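Local coordinates for cellulosome anchoring protein cohesin region (Clostridium thermocellum, PDB 4DH2) that binds a type I dockerin as the cohesin module of a cellulosome anchoring protein, joining a dockerin-bearing partner to it, at residues H44-D56 with S132-F144. Numbering follows the deposited sequence.
Sequences HGIQSFNLSLYYD and SLITFGESNFCDF
Phe49 lays its CB over one face of the Phe141 ring, 3.5 Å from the ring centroid. The two residues form a non-hydrogen-bonded pair of antiparallel strands 48-54 and 129-142. Followed outward, Phe49 CB also touches Asn140 O, CG meets Phe141 CE1 at 3.8 Å, and CD2 still grazes that carbon. The rest of the ring slides past, with planes at 20° and little overlap. With CG between the backbone N and the carbonyl carbon (chi1 71°), the ring leads off toward Phe93 and Phe38. Leu51 CD1 continues this apolar face, reaching Ser139 CB and Phe136 CD1.

Asn50 N donates to Asn140 O at 2.8 Å between the strands. On the mostly polar face of Ser48, Asn50 and Cys142, a water links Asn50 OD1 to Asn140 ND2. Asn50 ND2 donates to Phe91 O and to Leu64 O of the dockerin chain. Ser52 OG lies 2.8 Å from Glu138 OE1, with Glu88 as another acceptor. The register slips by one between Leu51 and Leu53, a beta bulge. A classic bulge sets Gln47 and Ser48 against Cys142.

Near Gly45, His44 NE2 donates in its ring plane to the anti lone pair of Asp143 OD2 (2.7 Å, 165°). Asp143 OD1 takes Lys147 N, so both carboxylate oxygens are held. The face of Phe49, Leu51 and Phe141 packs into the cohesin, while that of Ser48, Asn50 and Cys142 meets the dockerin, by packing on its Ile18 and by the Asn50 hydrogen bond.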
ATOM      1  N   HIS A  44      11.758 -13.570   9.066  1.00 24.31           N
ATOM      2  CA  HIS A  44      12.603 -13.591   7.875  1.00 25.54           C
ATOM      3  C   HIS A  44      12.360 -12.415   6.935  1.00 28.21           C
ATOM      4  O   HIS A  44      13.157 -12.172   6.023  1.00 24.60           O
ATOM      5  CB  HIS A  44      12.568 -14.934   7.145  1.00 25.52           C
ATOM      6  CG  HIS A  44      11.413 -15.132   6.210  1.00 22.99           C
ATOM      7  ND1 HIS A  44      10.151 -15.459   6.647  1.00 27.45           N
ATOM      8  CD2 HIS A  44      11.369 -15.181   4.856  1.00 24.17           C
ATOM      9  CE1 HIS A  44       9.360 -15.643   5.599  1.00 23.25           C
ATOM     10  NE2 HIS A  44      10.077 -15.481   4.501  1.00 22.68           N
ATOM     11  N   GLY A  45      11.286 -11.673   7.186  1.00 23.03           N
ATOM     12  CA  GLY A  45      11.164 -10.333   6.646  1.00 20.87           C
ATOM     13  C   GLY A  45      10.264 -10.136   5.441  1.00 20.08           C
ATOM     14  O   GLY A  45      10.176 -10.986   4.553  1.00 21.46           O
ATOM     15  N   ILE A  46       9.610  -8.974   5.426  1.00 18.45           N
ATOM     16  CA  ILE A  46       8.851  -8.473   4.289  1.00 14.15           C
ATOM     17  C   ILE A  46       9.765  -7.696   3.323  1.00 18.15           C
ATOM     18  O   ILE A  46      10.447  -6.738   3.710  1.00 19.22           O
ATOM     19  CB  ILE A  46       7.759  -7.511   4.765  1.00 13.10           C
ATOM     20  CG1 ILE A  46       6.858  -8.196   5.807  1.00 18.28           C
ATOM     21  CG2 ILE A  46       6.899  -6.981   3.598  1.00 16.76           C
ATOM     22  CD1 ILE A  46       6.046  -7.217   6.638  1.00 19.34           C
ATOM     23  N   GLN A  47       9.739  -8.111   2.067  1.00 15.91           N
ATOM     24  CA  GLN A  47      10.397  -7.404   0.971  1.00 18.94           C
ATOM     25  C   GLN A  47       9.549  -6.267   0.430  1.00 17.68           C
ATOM     26  O   GLN A  47      10.050  -5.161   0.130  1.00 16.45           O
ATOM     27  CB  GLN A  47      10.682  -8.413  -0.145  1.00 16.51           C
ATOM     28  CG  GLN A  47      11.021  -7.821  -1.503  1.00 17.60           C
ATOM     29  CD  GLN A  47      12.413  -7.223  -1.509  1.00 20.54           C
ATOM     30  OE1 GLN A  47      13.373  -7.873  -1.108  1.00 21.18           O
ATOM     31  NE2 GLN A  47      12.517  -5.974  -1.918  1.00 17.34           N
ATOM     32  N   SER A  48       8.251  -6.512   0.292  1.00 16.33           N
ATOM     33  CA  SER A  48       7.398  -5.515  -0.315  1.00 14.09           C
ATOM     34  C   SER A  48       5.952  -5.693   0.149  1.00 13.41           C
ATOM     35  O   SER A  48       5.508  -6.823   0.398  1.00 15.34           O
ATOM     36  CB  SER A  48       7.436  -5.637  -1.825  1.00 15.44           C
ATOM     37  OG  SER A  48       6.552  -4.712  -2.454  1.00 18.36           O
ATOM     38  N   PHE A  49       5.231  -4.584   0.221  1.00 16.30           N
ATOM     39  CA  PHE A  49       3.790  -4.674   0.439  1.00 17.60           C
ATOM     40  C   PHE A  49       3.084  -3.540  -0.217  1.00 16.89           C
ATOM     41  O   PHE A  49       3.661  -2.474  -0.456  1.00 15.55           O
ATOM     42  CB  PHE A  49       3.432  -4.760   1.931  1.00 16.21           C
ATOM     43  CG  PHE A  49       3.645  -3.468   2.721  1.00 17.96           C
ATOM     44  CD1 PHE A  49       2.725  -2.433   2.677  1.00 18.40           C
ATOM     45  CD2 PHE A  49       4.760  -3.326   3.525  1.00 17.58           C
ATOM     46  CE1 PHE A  49       2.921  -1.297   3.430  1.00 19.11           C
ATOM     47  CE2 PHE A  49       4.967  -2.202   4.264  1.00 14.30           C
ATOM     48  CZ  PHE A  49       4.045  -1.173   4.219  1.00 16.56           C
ATOM     49  N   ASN A  50       1.811  -3.772  -0.525  1.00 14.60           N
ATOM     50  CA  ASN A  50       0.964  -2.790  -1.175  1.00 16.12           C
ATOM     51  C   ASN A  50      -0.381  -2.996  -0.497  1.00 15.68           C
ATOM     52  O   ASN A  50      -0.918  -4.124  -0.491  1.00 16.18           O
ATOM     53  CB  ASN A  50       0.991  -3.125  -2.662  1.00 15.04           C
ATOM     54  CG  ASN A  50       0.185  -2.196  -3.566  1.00 17.47           C
ATOM     55  OD1 ASN A  50      -0.260  -2.663  -4.608  1.00 19.55           O
ATOM     56  ND2 ASN A  50       0.026  -0.913  -3.226  1.00 17.21           N
ATOM     57  N   LEU A  51      -0.894  -1.920   0.108  1.00 17.83           N
ATOM     58  CA  LEU A  51      -2.064  -1.997   0.990  1.00 20.84           C
ATOM     59  C   LEU A  51      -2.913  -0.743   0.745  1.00 17.93           C
ATOM     60  O   LEU A  51      -2.337   0.344   0.584  1.00 19.17           O
ATOM     61  CB  LEU A  51      -1.551  -2.026   2.444  1.00 25.16           C
ATOM     62  CG  LEU A  51      -2.514  -2.004   3.618  1.00 33.23           C
ATOM     63  CD1 LEU A  51      -3.466  -3.128   3.477  1.00 42.11           C
ATOM     64  CD2 LEU A  51      -1.692  -2.179   4.862  1.00 42.52           C
ATOM     65  N   SER A  52      -4.242  -0.889   0.707  1.00 20.12           N
ATOM     66  CA  SER A  52      -5.181   0.253   0.604  1.00 21.32           C
ATOM     67  C   SER A  52      -6.063   0.327   1.839  1.00 14.76           C
ATOM     68  O   SER A  52      -6.526  -0.729   2.364  1.00 17.30           O
ATOM     69  CB  SER A  52      -6.147   0.067  -0.591  1.00 23.39           C
ATOM     70  OG  SER A  52      -5.457   0.177  -1.815  1.00 41.91           O
ATOM     71  N   LEU A  53      -6.350   1.559   2.245  1.00 20.65           N
ATOM     72  CA  LEU A  53      -7.342   1.850   3.281  1.00 19.25           C
ATOM     73  C   LEU A  53      -8.370   2.803   2.726  1.00 22.67           C
ATOM     74  O   LEU A  53      -8.060   3.624   1.852  1.00 20.61           O
ATOM     75  CB  LEU A  53      -6.664   2.567   4.454  1.00 19.33           C
ATOM     76  CG  LEU A  53      -5.607   1.855   5.267  1.00 41.36           C
ATOM     77  CD1 LEU A  53      -5.156   2.798   6.378  1.00 44.41           C
ATOM     78  CD2 LEU A  53      -6.138   0.578   5.839  1.00 45.84           C
ATOM     79  N   TYR A  54      -9.589   2.742   3.261  1.00 21.86           N
ATOM     80  CA  TYR A  54     -10.607   3.698   2.889  1.00 20.12           C
ATOM     81  C   TYR A  54     -11.078   4.412   4.137  1.00 17.43           C
ATOM     82  O   TYR A  54     -11.081   3.825   5.221  1.00 20.30           O
ATOM     83  CB  TYR A  54     -11.799   2.998   2.306  1.00 22.90           C
ATOM     84  CG  TYR A  54     -11.499   2.333   1.006  1.00 23.65           C
ATOM     85  CD1 TYR A  54     -11.552   3.047  -0.174  1.00 27.18           C
ATOM     86  CD2 TYR A  54     -11.120   1.002   0.971  1.00 27.64           C
ATOM     87  CE1 TYR A  54     -11.282   2.441  -1.381  1.00 34.88           C
ATOM     88  CE2 TYR A  54     -10.859   0.383  -0.232  1.00 32.81           C
ATOM     89  CZ  TYR A  54     -10.936   1.118  -1.398  1.00 27.93           C
ATOM     90  OH  TYR A  54     -10.669   0.513  -2.608  1.00 40.36           O
ATOM     91  N   TYR A  55     -11.465   5.662   3.946  1.00 21.44           N
ATOM     92  CA  TYR A  55     -12.062   6.490   4.995  1.00 24.52           C
ATOM     93  C   TYR A  55     -13.305   7.185   4.470  1.00 24.06           C
ATOM     94  O   TYR A  55     -13.525   7.271   3.257  1.00 24.05           O
ATOM     95  CB  TYR A  55     -11.041   7.524   5.483  1.00 20.76           C
ATOM     96  CG  TYR A  55     -10.523   8.470   4.406  1.00 25.88           C
ATOM     97  CD1 TYR A  55     -11.093   9.709   4.229  1.00 27.60           C
ATOM     98  CD2 TYR A  55      -9.458   8.114   3.561  1.00 24.74           C
ATOM     99  CE1 TYR A  55     -10.647  10.574   3.261  1.00 24.42           C
ATOM    100  CE2 TYR A  55      -9.002   8.991   2.566  1.00 24.59           C
ATOM    101  CZ  TYR A  55      -9.614  10.216   2.417  1.00 30.39           C
ATOM    102  OH  TYR A  55      -9.197  11.125   1.458  1.00 28.39           O
ATOM    103  N   ASP A  56     -14.142   7.664   5.389  1.00 23.41           N
ATOM    104  CA  ASP A  56     -15.348   8.376   5.010  1.00 20.88           C
ATOM    105  C   ASP A  56     -15.015   9.852   4.930  1.00 24.42           C
ATOM    106  O   ASP A  56     -14.743  10.506   5.944  1.00 26.94           O
ATOM    107  CB  ASP A  56     -16.450   8.125   6.030  1.00 30.27           C
ATOM    108  CG  ASP A  56     -17.726   8.868   5.691  1.00 32.02           C
ATOM    109  OD1 ASP A  56     -17.756   9.525   4.623  1.00 26.58           O
ATOM    110  OD2 ASP A  56     -18.682   8.820   6.497  1.00 35.09           O
ATOM    111  N   SER A 132     -16.496   6.482  13.097  1.00 28.40           N
ATOM    112  CA  SER A 132     -16.190   6.475  11.679  1.00 20.82           C
ATOM    113  C   SER A 132     -15.208   5.339  11.400  1.00 23.02           C
ATOM    114  O   SER A 132     -14.190   5.212  12.063  1.00 26.77           O
ATOM    115  CB  SER A 132     -15.599   7.794  11.222  1.00 27.74           C
ATOM    116  OG  SER A 132     -15.639   7.879   9.813  1.00 25.63           O
ATOM    117  N   LEU A 133     -15.536   4.521  10.418  1.00 20.02           N
ATOM    118  CA  LEU A 133     -14.813   3.278  10.155  1.00 18.35           C
ATOM    119  C   LEU A 133     -13.675   3.506   9.177  1.00 22.04           C
ATOM    120  O   LEU A 133     -13.818   4.260   8.222  1.00 27.05           O
ATOM    121  CB  LEU A 133     -15.838   2.305   9.540  1.00 29.05           C
ATOM    122  CG  LEU A 133     -15.648   0.799   9.576  1.00 36.19           C
ATOM    123  CD1 LEU A 133     -15.598   0.287  10.990  1.00 40.17           C
ATOM    124  CD2 LEU A 133     -16.816   0.163   8.807  1.00 36.79           C
ATOM    125  N   ILE A 134     -12.556   2.829   9.408  1.00 19.99           N
ATOM    126  CA  ILE A 134     -11.453   2.854   8.473  1.00 19.00           C
ATOM    127  C   ILE A 134     -11.326   1.417   7.980  1.00 23.35           C
ATOM    128  O   ILE A 134     -11.094   0.503   8.775  1.00 23.46           O
ATOM    129  CB  ILE A 134     -10.189   3.342   9.150  1.00 21.67           C
ATOM    130  CG1 ILE A 134     -10.324   4.848   9.437  1.00 25.86           C
ATOM    131  CG2 ILE A 134      -8.967   3.117   8.237  1.00 26.82           C
ATOM    132  CD1 ILE A 134      -9.333   5.340  10.386  1.00 32.44           C
ATOM    133  N   THR A 135     -11.512   1.226   6.677  1.00 21.78           N
ATOM    134  CA  THR A 135     -11.602  -0.111   6.129  1.00 20.28           C
ATOM    135  C   THR A 135     -10.421  -0.396   5.223  1.00 26.41           C
ATOM    136  O   THR A 135      -9.596   0.476   4.969  1.00 21.37           O
ATOM    137  CB  THR A 135     -12.856  -0.297   5.316  1.00 19.69           C
ATOM    138  OG1 THR A 135     -12.865   0.627   4.232  1.00 25.34           O
ATOM    139  CG2 THR A 135     -14.086  -0.019   6.175  1.00 24.32           C
ATOM    140  N   PHE A 136     -10.362  -1.617   4.716  1.00 24.76           N
ATOM    141  CA  PHE A 136      -9.256  -2.001   3.843  1.00 27.43           C
ATOM    142  C   PHE A 136      -9.717  -2.366   2.483  1.00 32.99           C
ATOM    143  O   PHE A 136     -10.827  -2.854   2.311  1.00 30.18           O
ATOM    144  CB  PHE A 136      -8.584  -3.233   4.377  1.00 27.38           C
ATOM    145  CG  PHE A 136      -7.830  -3.000   5.594  1.00 25.63           C
ATOM    146  CD1 PHE A 136      -6.575  -2.453   5.544  1.00 25.08           C
ATOM    147  CD2 PHE A 136      -8.365  -3.325   6.822  1.00 31.19           C
ATOM    148  CE1 PHE A 136      -5.871  -2.220   6.681  1.00 31.09           C
ATOM    149  CE2 PHE A 136      -7.653  -3.082   7.959  1.00 25.46           C
ATOM    150  CZ  PHE A 136      -6.419  -2.550   7.897  1.00 28.58           C
ATOM    151  N   GLY A 137      -8.828  -2.182   1.518  1.00 28.72           N
ATOM    152  CA  GLY A 137      -8.993  -2.793   0.221  1.00 39.50           C
ATOM    153  C   GLY A 137      -8.012  -3.940   0.015  1.00 27.50           C
ATOM    154  O   GLY A 137      -7.707  -4.756   0.907  1.00 30.60           O
ATOM    155  N   GLU A 138      -7.494  -3.966  -1.184  1.00 30.34           N
ATOM    156  CA  GLU A 138      -6.441  -4.914  -1.542  1.00 37.55           C
ATOM    157  C   GLU A 138      -5.200  -4.796  -0.629  1.00 23.53           C
ATOM    158  O   GLU A 138      -4.839  -3.747  -0.109  1.00 23.12           O
ATOM    159  CB  GLU A 138      -6.044  -4.746  -3.015  1.00 57.13           C
ATOM    160  CG  GLU A 138      -5.491  -3.371  -3.367  1.00 71.52           C
ATOM    161  CD  GLU A 138      -4.095  -3.151  -2.822  1.00 73.15           C
ATOM    162  OE1 GLU A 138      -3.806  -2.006  -2.409  1.00 63.81           O
ATOM    163  OE2 GLU A 138      -3.292  -4.120  -2.813  1.00 72.22           O
ATOM    164  N   SER A 139      -4.578  -5.936  -0.422  1.00 19.43           N
ATOM    165  CA  SER A 139      -3.472  -6.063   0.462  1.00 17.68           C
ATOM    166  C   SER A 139      -2.640  -7.197  -0.106  1.00 18.12           C
ATOM    167  O   SER A 139      -3.123  -8.319  -0.256  1.00 20.43           O
ATOM    168  CB  SER A 139      -3.976  -6.439   1.850  1.00 23.24           C
ATOM    169  OG  SER A 139      -2.941  -6.880   2.681  1.00 43.53           O
ATOM    170  N   ASN A 140      -1.382  -6.896  -0.387  1.00 15.69           N
ATOM    171  CA  ASN A 140      -0.458  -7.861  -0.958  1.00 15.40           C
ATOM    172  C   ASN A 140       0.904  -7.687  -0.281  1.00 17.72           C
ATOM    173  O   ASN A 140       1.419  -6.564  -0.234  1.00 15.05           O
ATOM    174  CB  ASN A 140      -0.260  -7.600  -2.443  1.00 21.51           C
ATOM    175  CG  ASN A 140      -1.420  -8.051  -3.279  1.00 37.37           C
ATOM    176  OD1 ASN A 140      -1.864  -9.205  -3.187  1.00 52.49           O
ATOM    177  ND2 ASN A 140      -1.915  -7.154  -4.128  1.00 38.94           N
ATOM    178  N   PHE A 141       1.462  -8.776   0.252  1.00 13.68           N
ATOM    179  CA  PHE A 141       2.777  -8.742   0.902  1.00 15.18           C
ATOM    180  C   PHE A 141       3.600  -9.903   0.367  1.00 20.16           C
ATOM    181  O   PHE A 141       3.059 -10.967   0.088  1.00 15.63           O
ATOM    182  CB  PHE A 141       2.669  -8.975   2.410  1.00 12.22           C
ATOM    183  CG  PHE A 141       2.036  -7.860   3.192  1.00 13.90           C
ATOM    184  CD1 PHE A 141       2.751  -7.174   4.152  1.00 18.98           C
ATOM    185  CD2 PHE A 141       0.709  -7.541   3.008  1.00 16.97           C
ATOM    186  CE1 PHE A 141       2.182  -6.172   4.870  1.00 18.22           C
ATOM    187  CE2 PHE A 141       0.124  -6.544   3.760  1.00 17.42           C
ATOM    188  CZ  PHE A 141       0.853  -5.856   4.671  1.00 14.74           C
ATOM    189  N   CYS A 142       4.911  -9.741   0.280  1.00 16.92           N
ATOM    190  CA  CYS A 142       5.761 -10.867  -0.064  1.00 15.76           C
ATOM    191  C   CYS A 142       7.118 -10.788   0.622  1.00 12.91           C
ATOM    192  O   CYS A 142       7.525  -9.724   1.145  1.00 14.14           O
ATOM    193  CB  CYS A 142       5.941 -11.012  -1.568  1.00 13.60           C
ATOM    194  SG  CYS A 142       7.025  -9.726  -2.353  1.00 17.89           S
ATOM    195  N   ASP A 143       7.814 -11.930   0.624  1.00 16.08           N
ATOM    196  CA  ASP A 143       9.154 -11.995   1.171  1.00 18.54           C
ATOM    197  C   ASP A 143      10.194 -11.810   0.079  1.00 15.72           C
ATOM    198  O   ASP A 143       9.850 -11.536  -1.075  1.00 15.41           O
ATOM    199  CB  ASP A 143       9.404 -13.261   1.999  1.00 17.54           C
ATOM    200  CG  ASP A 143       9.513 -14.517   1.197  1.00 20.19           C
ATOM    201  OD1 ASP A 143       9.594 -14.490  -0.049  1.00 19.01           O
ATOM    202  OD2 ASP A 143       9.573 -15.584   1.878  1.00 19.87           O
ATOM    203  N   PHE A 144      11.452 -11.925   0.475  1.00 17.30           N
ATOM    204  CA  PHE A 144      12.561 -11.704  -0.461  1.00 17.52           C
ATOM    205  C   PHE A 144      12.476 -12.616  -1.679  1.00 19.28           C
ATOM    206  O   PHE A 144      12.803 -12.212  -2.814  1.00 18.80           O
ATOM    207  CB  PHE A 144      13.897 -11.918   0.221  1.00 19.58           C
ATOM    208  CG  PHE A 144      15.041 -11.695  -0.706  1.00 15.77           C
ATOM    209  CD1 PHE A 144      15.484 -10.421  -0.948  1.00 16.52           C
ATOM    210  CD2 PHE A 144      15.648 -12.759  -1.346  1.00 23.44           C
ATOM    211  CE1 PHE A 144      16.547 -10.202  -1.814  1.00 18.50           C
ATOM    212  CE2 PHE A 144      16.694 -12.547  -2.204  1.00 25.78           C
ATOM    213  CZ  PHE A 144      17.138 -11.265  -2.437  1.00 21.01           C
TER
HETATM  214  O   HOH W   1      12.281 -12.482   3.149  1.00 19.58           O
HETATM  215  O   HOH W   2       0.005  -5.307  -5.357  1.00 22.09           O
HETATM  216  O   HOH W   3     -13.683   6.975   8.100  1.00 24.25           O